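Local structure of putative tagatose-6-phosphate ketose/aldose isomerase (Escherichia coli, 3C3J) at residues C140-A143 / Y147-A150; F110-N115 / F170-S175; L125-Q128 / Y134-P137; T165-R168 / S174-T177. The protein is a putative isomerase with two SIS (sugar isomerase) domains, each built on a five-stranded parallel sheet flanked by helices. All coordinates share one frame; numbering follows the deposited sequence.

Contact 1: residues C140-A143 / Y147-A150; sequences CNEA and YQNA
Gln148 of helix 145-151 makes the one direct hydrogen bond to the loop 140-143: its NE2 donates to the carbonyl O of Glu142 at 3.0 Å, with an N-H...O angle of 161°. The acceptor lies near the plane of the amide, whereas the donor is tilted 28° from the carbonyl plane. A bend at chi2 (-65°) curls the Gln148 chain back and delivers its nitrogen to the loop. Glu142 OE2 also comes within 3.3 Å of Gln148 NE2, but at too poor an angle to count as a bond.

A second polar link is indirect. One water donates to Asn141 O at 2.7 Å and accepts from Tyr147 N at 3.2 Å, bridging loop and helix backbones.

The remaining contacts are van der Waals. Tyr147 sets CD2 3.2 Å from Glu142 O and CB 3.6 Å from Asn141 O, and farther along the ring its CE2 lies 4.2 Å from Glu142 CG.

The contact lies at the surface of an SIS domain, where the chain turns from strand 133-139 into helix 145-151. Asn141 is also held through ND2 by Ser113 O, while Tyr147 packs on Thr139 of that strand and on Leu160 of strand 159-160.

Contact 2: residues F110-N115 / F170-S175; sequences FGRSGN and FAMTSS
The guanidinium of Arg112 is covered on one face by an aliphatic carbon, CG of Met172 (modelled as selenomethionine), which stands 3.5 Å above the centre of the planar group. The contact lies in the first SIS domain, where the loop leaving the C-terminal end of strand 105-111 of the parallel sheet meets the residues leading into helix 174-187.

Arg112 runs out extended, with CG anti to its backbone N (chi1 172°), and bends only at chi3 (41°), which turns the guanidinium flat against the passing selenomethionine. The two side chains run antiparallel, so that Met172 CE comes back to 4.2 Å from Arg112 CB. At the guanidinium edge, NH2 makes a weak hydrogen bond of 3.4 Å to Phe170 O, and NH1 is bonded more firmly to Gly169 O; backbone carbonyls therefore fix the rotation of the group. Ser175 touches the aliphatic part of the arginine, its OG 4.1 Å from Arg112 CD, while that hydroxyl is bonded to Asp167.

Met172 also packs on Thr63 and Ser64 of helix 63-79. Just after Arg112 the loop closes an ST turn, in which Ser113 OG accepts from Asn115 N at 3.0 Å.

Contact 3: residues L125-Q128 / Y134-P137; sequences LANQ and YHLP
Asn127 and Ala126 of helix 117-129 meet His135 of strand 133-139 in a small, buried helix-on-sheet contact that covers about 101 Å² in all. The backbones stay well apart, the closest CA atoms being those of Asn127 and Tyr134 at 8.2 Å, so the contact is made by side chains.

His135 points its imidazole at the helix. The Ala126 methyl packs obliquely against this ring. Asn127 starts off along the helix flank, but a chi1 of -75° brings the amide to the ring, its plane 85° from that of the imidazole and so nearly perpendicular to it. The closest approach there is too short to be trusted and the imidazole is probably turned over in the model, which leaves the polar details doubtful.

These elements are the helix and second strand of a right-handed beta-alpha-beta crossover that begins with strand 105-111, the repeating unit of the parallel sheet in this SIS domain. Leu107 of the first strand touches both Ala126 and His135, which joins all three elements. Along the strand edge away from strand 105-111, His135 is backbone-bonded to Asn155 and Phe157. Leu125, one residue before Ala126, packs on Tyr287 of the second subunit.

Contact 4: residues T165-R168 / S174-T177; sequences THDR and SSIT
The N-terminal end of helix 174-187 is met by the side chain of Asp167, from the loop that follows strand 159-160 in the first SIS domain. The carboxylate faces the first helical residues, and OD2 carries the firm bonds. It accepts two hydrogen bonds from Ser175: one from the backbone N at 2.9 Å, with an N-H...O angle of 163°, and one from the hydroxyl OG at 2.8 Å. Both donors come from the same face of the carboxylate, the hydroxyl 44° out of its plane. The Ser175 hydroxyl can join its own N-H at this oxygen because a chi1 of 52° turns OG to the same side as the N-H. Thr173 N, at the N-cap position, also donates to OD2. The buried carboxylate thus sits where backbone N-H groups of the helix start converge, a setting that probably favours negative charge.

The other oxygen, OD1, probably accepts from Ser174 OG, whose position is less certain, and the length of this bond is doubtful.

Thr165 packs beside the same turn, its carbonyl O 3.2 Å from Ser175 CB, and is itself bonded through OG1 to Pro162 O. An inverse gamma turn centred on His166 carries the chain from Thr165 to Asp167, closed by a weak bond of 2.8 Å from Asp167 N to Thr165 O.

Overall arrangement
All four contacts belong to the first SIS domain. From the N terminus, the chain opens contact 2 at the end of strand 105-111 and closes it only at the start of helix 174-187. Within that long loop, contact 3 comes first, packing helix 117-129 on strand 133-139, and contact 1 follows, folding helix 145-151 back on the loop after the same strand. Contact 4 opens later but ends on the same helix start as contact 2, sharing Ser174 and Ser175; their centres are about 5 Å apart. Cys140 of contact 1 touches Thr165 and Ser175 of contact 4, whereas contact 3 reaches contact 1 through Pro137 on Ala150 but not contact 4, whose centre is about 23 Å away.

Contact 1: residues C140-A143 / Y147-A150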
loop_
_atom_site.group_PDB
_atom_site.type_symbol
_atom_site.label_atom_id
_atom_site.label_comp_id
_atom_site.label_asym_id
_atom_site.label_seq_id
_atom_site.Cartn_x
_atom_site.Cartn_y
_atom_site.Cartn_z
ATOM N N CYS A 140 6.767 3.616 -23.306
ATOM C CA CYS A 140 6.689 2.710 -24.458
ATOM C C CYS A 140 6.175 3.349 -25.755
ATOM O O CYS A 140 6.078 2.657 -26.766
ATOM C CB CYS A 140 5.844 1.465 -24.098
ATOM S SG CYS A 140 6.402 0.615 -22.580
ATOM N N ASN A 141 5.923 4.661 -25.758
ATOM C CA ASN A 141 5.343 5.361 -26.901
ATOM C C ASN A 141 6.150 6.599 -27.283
ATOM O O ASN A 141 6.165 7.608 -26.572
ATOM C CB ASN A 141 3.884 5.742 -26.573
ATOM C CG ASN A 141 3.134 6.353 -27.747
ATOM O OD1 ASN A 141 3.521 6.195 -28.901
ATOM N ND2 ASN A 141 2.007 7.009 -27.452
ATOM N N GLU A 142 6.836 6.525 -28.417
ATOM C CA GLU A 142 7.674 7.623 -28.891
ATOM C C GLU A 142 6.868 8.933 -29.111
ATOM O O GLU A 142 7.374 10.046 -28.907
ATOM C CB GLU A 142 8.384 7.191 -30.192
ATOM C CG GLU A 142 9.152 8.306 -30.887
ATOM C CD GLU A 142 8.266 9.222 -31.741
ATOM O OE1 GLU A 142 7.073 8.916 -32.000
ATOM O OE2 GLU A 142 8.768 10.264 -32.146
ATOM N N ALA A 143 5.613 8.774 -29.496
ATOM C CA ALA A 143 4.752 9.910 -29.821
ATOM C C ALA A 143 3.969 10.437 -28.597
ATOM O O ALA A 143 3.267 11.436 -28.710
ATOM C CB ALA A 143 3.795 9.524 -30.929
ATOM N N TYR A 147 7.247 11.261 -23.492
ATOM C CA TYR A 147 8.470 11.217 -24.272
ATOM C C TYR A 147 8.726 12.586 -24.926
ATOM O O TYR A 147 9.800 13.150 -24.820
ATOM C CB TYR A 147 8.421 10.102 -25.334
ATOM C CG TYR A 147 9.777 9.818 -25.917
ATOM C CD1 TYR A 147 10.731 9.144 -25.169
ATOM C CD2 TYR A 147 10.124 10.256 -27.202
ATOM C CE1 TYR A 147 11.988 8.894 -25.672
ATOM C CE2 TYR A 147 11.395 10.010 -27.723
ATOM C CZ TYR A 147 12.309 9.326 -26.944
ATOM O OH TYR A 147 13.564 9.054 -27.395
ATOM N N GLN A 148 7.718 13.093 -25.607
ATOM C CA GLN A 148 7.867 14.339 -26.386
ATOM C C GLN A 148 8.142 15.575 -25.504
ATOM O O GLN A 148 9.034 16.388 -25.814
ATOM C CB GLN A 148 6.647 14.536 -27.267
ATOM C CG GLN A 148 6.597 13.575 -28.441
ATOM C CD GLN A 148 7.734 13.777 -29.441
ATOM O OE1 GLN A 148 8.206 14.903 -29.665
ATOM N NE2 GLN A 148 8.166 12.687 -30.053
ATOM N N ASN A 149 7.434 15.694 -24.381
ATOM C CA ASN A 149 7.690 16.828 -23.489
ATOM C C ASN A 149 9.103 16.768 -22.955
ATOM O O ASN A 149 9.755 17.802 -22.833
ATOM C CB ASN A 149 6.688 16.881 -22.347
ATOM C CG ASN A 149 5.282 17.182 -22.821
ATOM O OD1 ASN A 149 5.089 17.827 -23.852
ATOM N ND2 ASN A 149 4.287 16.705 -22.084
ATOM N N ALA A 150 9.582 15.558 -22.661
ATOM C CA ALA A 150 10.919 15.372 -22.086
ATOM C C ALA A 150 12.016 15.765 -23.054
ATOM O O ALA A 150 12.977 16.430 -22.678
ATOM C CB ALA A 150 11.123 13.926 -21.617
HETATM O O HOH W 1 5.610 8.637 -24.126
#

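Contact 2: residues F110-N115 / F170-S175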
loop_
_atom_site.group_PDB
_atom_site.type_symbol
_atom_site.label_atom_id
_atom_site.label_comp_id
_atom_site.label_asym_id
_atom_site.label_seq_id
_atom_site.Cartn_x
_atom_site.Cartn_y
_atom_site.Cartn_z
ATOM N N PHE A 110 6.787 6.455 -15.170
ATOM C CA PHE A 110 6.443 5.304 -15.989
ATOM C C PHE A 110 5.107 5.509 -16.694
ATOM O O PHE A 110 4.122 5.883 -16.074
ATOM C CB PHE A 110 6.353 4.060 -15.100
ATOM C CG PHE A 110 7.632 3.713 -14.429
ATOM C CD1 PHE A 110 8.685 3.193 -15.154
ATOM C CD2 PHE A 110 7.795 3.901 -13.058
ATOM C CE1 PHE A 110 9.874 2.857 -14.544
ATOM C CE2 PHE A 110 9.009 3.568 -12.430
ATOM C CZ PHE A 110 10.045 3.053 -13.176
ATOM N N GLY A 111 5.061 5.248 -17.990
ATOM C CA GLY A 111 3.780 5.247 -18.718
ATOM C C GLY A 111 3.895 4.479 -20.015
ATOM O O GLY A 111 4.792 4.741 -20.829
ATOM N N ARG A 112 3.016 3.510 -20.200
ATOM C CA ARG A 112 2.963 2.739 -21.432
ATOM C C ARG A 112 2.674 3.667 -22.624
ATOM O O ARG A 112 3.486 3.765 -23.539
ATOM C CB ARG A 112 1.930 1.616 -21.313
ATOM C CG ARG A 112 1.676 0.896 -22.641
ATOM C CD ARG A 112 0.619 -0.164 -22.591
ATOM N NE ARG A 112 -0.572 0.150 -21.807
ATOM C CZ ARG A 112 -1.623 -0.666 -21.706
ATOM N NH1 ARG A 112 -1.680 -1.790 -22.407
ATOM N NH2 ARG A 112 -2.645 -0.343 -20.928
ATOM N N SER A 113 1.564 4.390 -22.586
ATOM C CA SER A 113 1.206 5.309 -23.677
ATOM C C SER A 113 1.894 6.658 -23.605
ATOM O O SER A 113 2.053 7.318 -24.620
ATOM C CB SER A 113 -0.308 5.545 -23.702
ATOM O OG SER A 113 -0.730 6.414 -22.652
ATOM N N GLY A 114 2.263 7.084 -22.392
ATOM C CA GLY A 114 2.840 8.400 -22.159
ATOM C C GLY A 114 1.795 9.501 -22.241
ATOM O O GLY A 114 2.120 10.684 -22.152
ATOM N N ASN A 115 0.540 9.089 -22.386
ATOM C CA ASN A 115 -0.569 9.992 -22.614
ATOM C C ASN A 115 -1.631 9.978 -21.492
ATOM O O ASN A 115 -2.592 10.753 -21.543
ATOM C CB ASN A 115 -1.255 9.632 -23.941
ATOM C CG ASN A 115 -0.449 10.006 -25.169
ATOM O OD1 ASN A 115 -0.520 9.298 -26.180
ATOM N ND2 ASN A 115 0.304 11.106 -25.111
ATOM N N PHE A 170 -5.269 -4.853 -22.905
ATOM C CA PHE A 170 -5.751 -4.035 -21.790
ATOM C C PHE A 170 -4.805 -4.107 -20.572
ATOM O O PHE A 170 -4.420 -3.091 -19.989
ATOM C CB PHE A 170 -7.149 -4.562 -21.379
ATOM C CG PHE A 170 -7.685 -3.967 -20.124
ATOM C CD1 PHE A 170 -8.076 -2.644 -20.097
ATOM C CD2 PHE A 170 -7.823 -4.730 -18.969
ATOM C CE1 PHE A 170 -8.581 -2.083 -18.928
ATOM C CE2 PHE A 170 -8.323 -4.185 -17.810
ATOM C CZ PHE A 170 -8.701 -2.868 -17.781
ATOM N N ALA A 171 -4.488 -5.333 -20.187
ATOM C CA ALA A 171 -3.642 -5.626 -19.046
ATOM C C ALA A 171 -2.175 -5.544 -19.470
ATOM O O ALA A 171 -1.752 -6.262 -20.375
ATOM C CB ALA A 171 -3.967 -6.999 -18.517
HETATM N N MSE A 172 -1.403 -4.701 -18.790
HETATM C CA MSE A 172 0.015 -4.517 -19.094
HETATM C C MSE A 172 0.814 -5.736 -18.668
HETATM O O MSE A 172 0.621 -6.248 -17.573
HETATM C CB MSE A 172 0.560 -3.303 -18.359
HETATM C CG MSE A 172 0.014 -1.971 -18.819
HETATM SE SE MSE A 172 0.668 -0.546 -17.601
HETATM C CE MSE A 172 2.618 -0.647 -17.901
ATOM N N THR A 173 1.698 -6.202 -19.538
ATOM C CA THR A 173 2.595 -7.323 -19.231
ATOM C C THR A 173 4.031 -6.904 -19.591
ATOM O O THR A 173 4.814 -6.483 -18.699
ATOM C CB THR A 173 2.149 -8.630 -19.954
ATOM O OG1 THR A 173 2.161 -8.459 -21.378
ATOM C CG2 THR A 173 0.736 -9.052 -19.490
ATOM N N SER A 174 4.389 -6.996 -20.868
ATOM C CA SER A 174 5.774 -6.639 -21.268
ATOM C C SER A 174 6.124 -5.172 -21.023
ATOM O O SER A 174 7.296 -4.847 -20.828
ATOM C CB SER A 174 6.081 -7.011 -22.733
ATOM O OG SER A 174 5.427 -6.176 -23.672
ATOM N N SER A 175 5.140 -4.279 -21.035
ATOM C CA SER A 175 5.409 -2.852 -20.757
ATOM C C SER A 175 5.949 -2.701 -19.315
ATOM O O SER A 175 7.051 -2.177 -19.102
ATOM C CB SER A 175 4.161 -2.003 -20.987
ATOM O OG SER A 175 3.052 -2.528 -20.285
#

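Contact 3: residues L125-Q128 / Y134-P137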
loop_
_atom_site.group_PDB
_atom_site.type_symbol
_atom_site.label_atom_id
_atom_site.label_comp_id
_atom_site.label_asym_id
_atom_site.label_seq_id
_atom_site.Cartn_x
_atom_site.Cartn_y
_atom_site.Cartn_z
ATOM N N LEU A 125 2.825 19.141 -12.198
ATOM C CA LEU A 125 2.740 19.451 -10.779
ATOM C C LEU A 125 4.124 19.438 -10.111
ATOM O O LEU A 125 4.444 20.347 -9.331
ATOM C CB LEU A 125 1.768 18.483 -10.117
ATOM C CG LEU A 125 0.271 18.770 -10.291
ATOM C CD1 LEU A 125 -0.539 17.501 -9.895
ATOM C CD2 LEU A 125 -0.143 19.983 -9.439
ATOM N N ALA A 126 4.962 18.472 -10.487
ATOM C CA ALA A 126 6.308 18.375 -9.940
ATOM C C ALA A 126 7.102 19.627 -10.340
ATOM O O ALA A 126 7.744 20.258 -9.483
ATOM C CB ALA A 126 7.000 17.094 -10.388
ATOM N N ASN A 127 6.987 20.034 -11.604
ATOM C CA ASN A 127 7.626 21.271 -12.075
ATOM C C ASN A 127 7.097 22.527 -11.354
ATOM O O ASN A 127 7.875 23.408 -10.985
ATOM C CB ASN A 127 7.430 21.464 -13.580
ATOM C CG ASN A 127 8.289 20.554 -14.417
ATOM O OD1 ASN A 127 9.395 20.161 -14.028
ATOM N ND2 ASN A 127 7.793 20.234 -15.604
ATOM N N GLN A 128 5.787 22.595 -11.150
ATOM C CA GLN A 128 5.164 23.703 -10.421
ATOM C C GLN A 128 5.611 23.778 -8.959
ATOM O O GLN A 128 5.898 24.875 -8.453
ATOM C CB GLN A 128 3.647 23.573 -10.448
ATOM C CG GLN A 128 2.953 24.075 -11.676
ATOM C CD GLN A 128 1.428 23.930 -11.506
ATOM O OE1 GLN A 128 0.715 24.881 -11.124
ATOM N NE2 GLN A 128 0.948 22.738 -11.717
ATOM N N TYR A 134 13.909 17.616 -12.102
ATOM C CA TYR A 134 14.425 16.892 -13.258
ATOM C C TYR A 134 13.532 15.691 -13.499
ATOM O O TYR A 134 12.846 15.227 -12.590
ATOM C CB TYR A 134 15.865 16.436 -13.051
ATOM C CG TYR A 134 16.786 17.549 -12.631
ATOM C CD1 TYR A 134 17.409 18.363 -13.575
ATOM C CD2 TYR A 134 17.009 17.805 -11.279
ATOM C CE1 TYR A 134 18.236 19.400 -13.176
ATOM C CE2 TYR A 134 17.867 18.842 -10.864
ATOM C CZ TYR A 134 18.468 19.627 -11.817
ATOM O OH TYR A 134 19.288 20.673 -11.418
ATOM N N HIS A 135 13.538 15.216 -14.732
ATOM C CA HIS A 135 12.645 14.122 -15.181
ATOM C C HIS A 135 13.380 13.070 -15.978
ATOM O O HIS A 135 14.210 13.408 -16.854
ATOM C CB HIS A 135 11.522 14.684 -16.045
ATOM C CG HIS A 135 10.610 15.592 -15.307
ATOM N ND1 HIS A 135 10.762 16.962 -15.311
ATOM C CD2 HIS A 135 9.573 15.327 -14.484
ATOM C CE1 HIS A 135 9.828 17.496 -14.546
ATOM N NE2 HIS A 135 9.096 16.527 -14.031
ATOM N N LEU A 136 13.059 11.806 -15.691
ATOM C CA LEU A 136 13.453 10.663 -16.493
ATOM C C LEU A 136 12.211 9.810 -16.769
ATOM O O LEU A 136 11.944 8.844 -16.072
ATOM C CB LEU A 136 14.511 9.834 -15.777
ATOM C CG LEU A 136 15.212 8.746 -16.634
ATOM C CD1 LEU A 136 16.463 9.316 -17.240
ATOM C CD2 LEU A 136 15.531 7.510 -15.795
ATOM N N PRO A 137 11.424 10.186 -17.782
ATOM C CA PRO A 137 10.344 9.286 -18.168
ATOM C C PRO A 137 10.852 7.985 -18.785
ATOM O O PRO A 137 11.829 7.985 -19.546
ATOM C CB PRO A 137 9.540 10.095 -19.183
ATOM C CG PRO A 137 10.104 11.486 -19.107
ATOM C CD PRO A 137 11.468 11.397 -18.611
#

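Contact 4: residues T165-R168 / S174-T177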
loop_
_atom_site.group_PDB
_atom_site.type_symbol
_atom_site.label_atom_id
_atom_site.label_comp_id
_atom_site.label_asym_id
_atom_site.label_seq_id
_atom_site.Cartn_x
_atom_site.Cartn_y
_atom_site.Cartn_z
ATOM N N THR A 165 6.835 -3.538 -26.724
ATOM C CA THR A 165 6.340 -3.417 -25.349
ATOM C C THR A 165 5.227 -2.369 -25.194
ATOM O O THR A 165 4.738 -2.183 -24.092
ATOM C CB THR A 165 7.475 -3.123 -24.325
ATOM O OG1 THR A 165 7.961 -1.774 -24.499
ATOM C CG2 THR A 165 8.605 -4.124 -24.469
ATOM N N HIS A 166 4.821 -1.692 -26.274
ATOM C CA HIS A 166 3.633 -0.836 -26.227
ATOM C C HIS A 166 2.443 -1.792 -26.324
ATOM O O HIS A 166 1.857 -1.958 -27.397
ATOM C CB HIS A 166 3.623 0.185 -27.360
ATOM C CG HIS A 166 2.542 1.230 -27.241
ATOM N ND1 HIS A 166 2.564 2.404 -27.958
ATOM C CD2 HIS A 166 1.431 1.294 -26.465
ATOM C CE1 HIS A 166 1.498 3.130 -27.659
ATOM N NE2 HIS A 166 0.791 2.477 -26.758
ATOM N N ASP A 167 2.127 -2.438 -25.197
ATOM C CA ASP A 167 1.174 -3.549 -25.148
ATOM C C ASP A 167 -0.191 -3.149 -25.698
ATOM O O ASP A 167 -0.738 -2.091 -25.327
ATOM C CB ASP A 167 0.990 -4.064 -23.711
ATOM C CG ASP A 167 2.231 -4.741 -23.138
ATOM O OD1 ASP A 167 3.019 -5.379 -23.888
ATOM O OD2 ASP A 167 2.393 -4.661 -21.898
ATOM N N ARG A 168 -0.712 -3.980 -26.600
ATOM C CA ARG A 168 -2.063 -3.829 -27.155
ATOM C C ARG A 168 -3.131 -4.360 -26.184
ATOM O O ARG A 168 -4.241 -3.829 -26.135
ATOM C CB ARG A 168 -2.191 -4.566 -28.488
ATOM C CG ARG A 168 -1.374 -3.996 -29.627
ATOM C CD ARG A 168 -1.592 -4.796 -30.893
ATOM N NE ARG A 168 -0.721 -4.374 -31.976
ATOM C CZ ARG A 168 -0.904 -3.292 -32.723
ATOM N NH1 ARG A 168 -0.059 -2.991 -33.694
ATOM N NH2 ARG A 168 -1.910 -2.497 -32.498
ATOM N N SER A 174 4.389 -6.996 -20.868
ATOM C CA SER A 174 5.774 -6.639 -21.268
ATOM C C SER A 174 6.124 -5.172 -21.023
ATOM O O SER A 174 7.296 -4.847 -20.828
ATOM C CB SER A 174 6.081 -7.011 -22.733
ATOM O OG SER A 174 5.427 -6.176 -23.672
ATOM N N SER A 175 5.140 -4.279 -21.035
ATOM C CA SER A 175 5.409 -2.852 -20.757
ATOM C C SER A 175 5.949 -2.701 -19.315
ATOM O O SER A 175 7.051 -2.177 -19.102
ATOM C CB SER A 175 4.161 -2.003 -20.987
ATOM O OG SER A 175 3.052 -2.528 -20.285
ATOM N N ILE A 176 5.210 -3.230 -18.350
ATOM C CA ILE A 176 5.607 -3.129 -16.955
ATOM C C ILE A 176 6.964 -3.817 -16.686
ATOM O O ILE A 176 7.854 -3.213 -16.116
ATOM C CB ILE A 176 4.500 -3.592 -15.946
ATOM C CG1 ILE A 176 5.022 -3.502 -14.502
ATOM C CG2 ILE A 176 3.996 -5.005 -16.200
ATOM C CD1 ILE A 176 5.761 -4.687 -13.996
ATOM N N THR A 177 7.128 -5.066 -17.096
ATOM C CA THR A 177 8.383 -5.769 -16.810
ATOM C C THR A 177 9.587 -5.114 -17.519
ATOM O O THR A 177 10.683 -5.010 -16.931
ATOM C CB THR A 177 8.281 -7.278 -17.097
ATOM O OG1 THR A 177 7.980 -7.486 -18.491
ATOM C CG2 THR A 177 7.220 -7.935 -16.138
#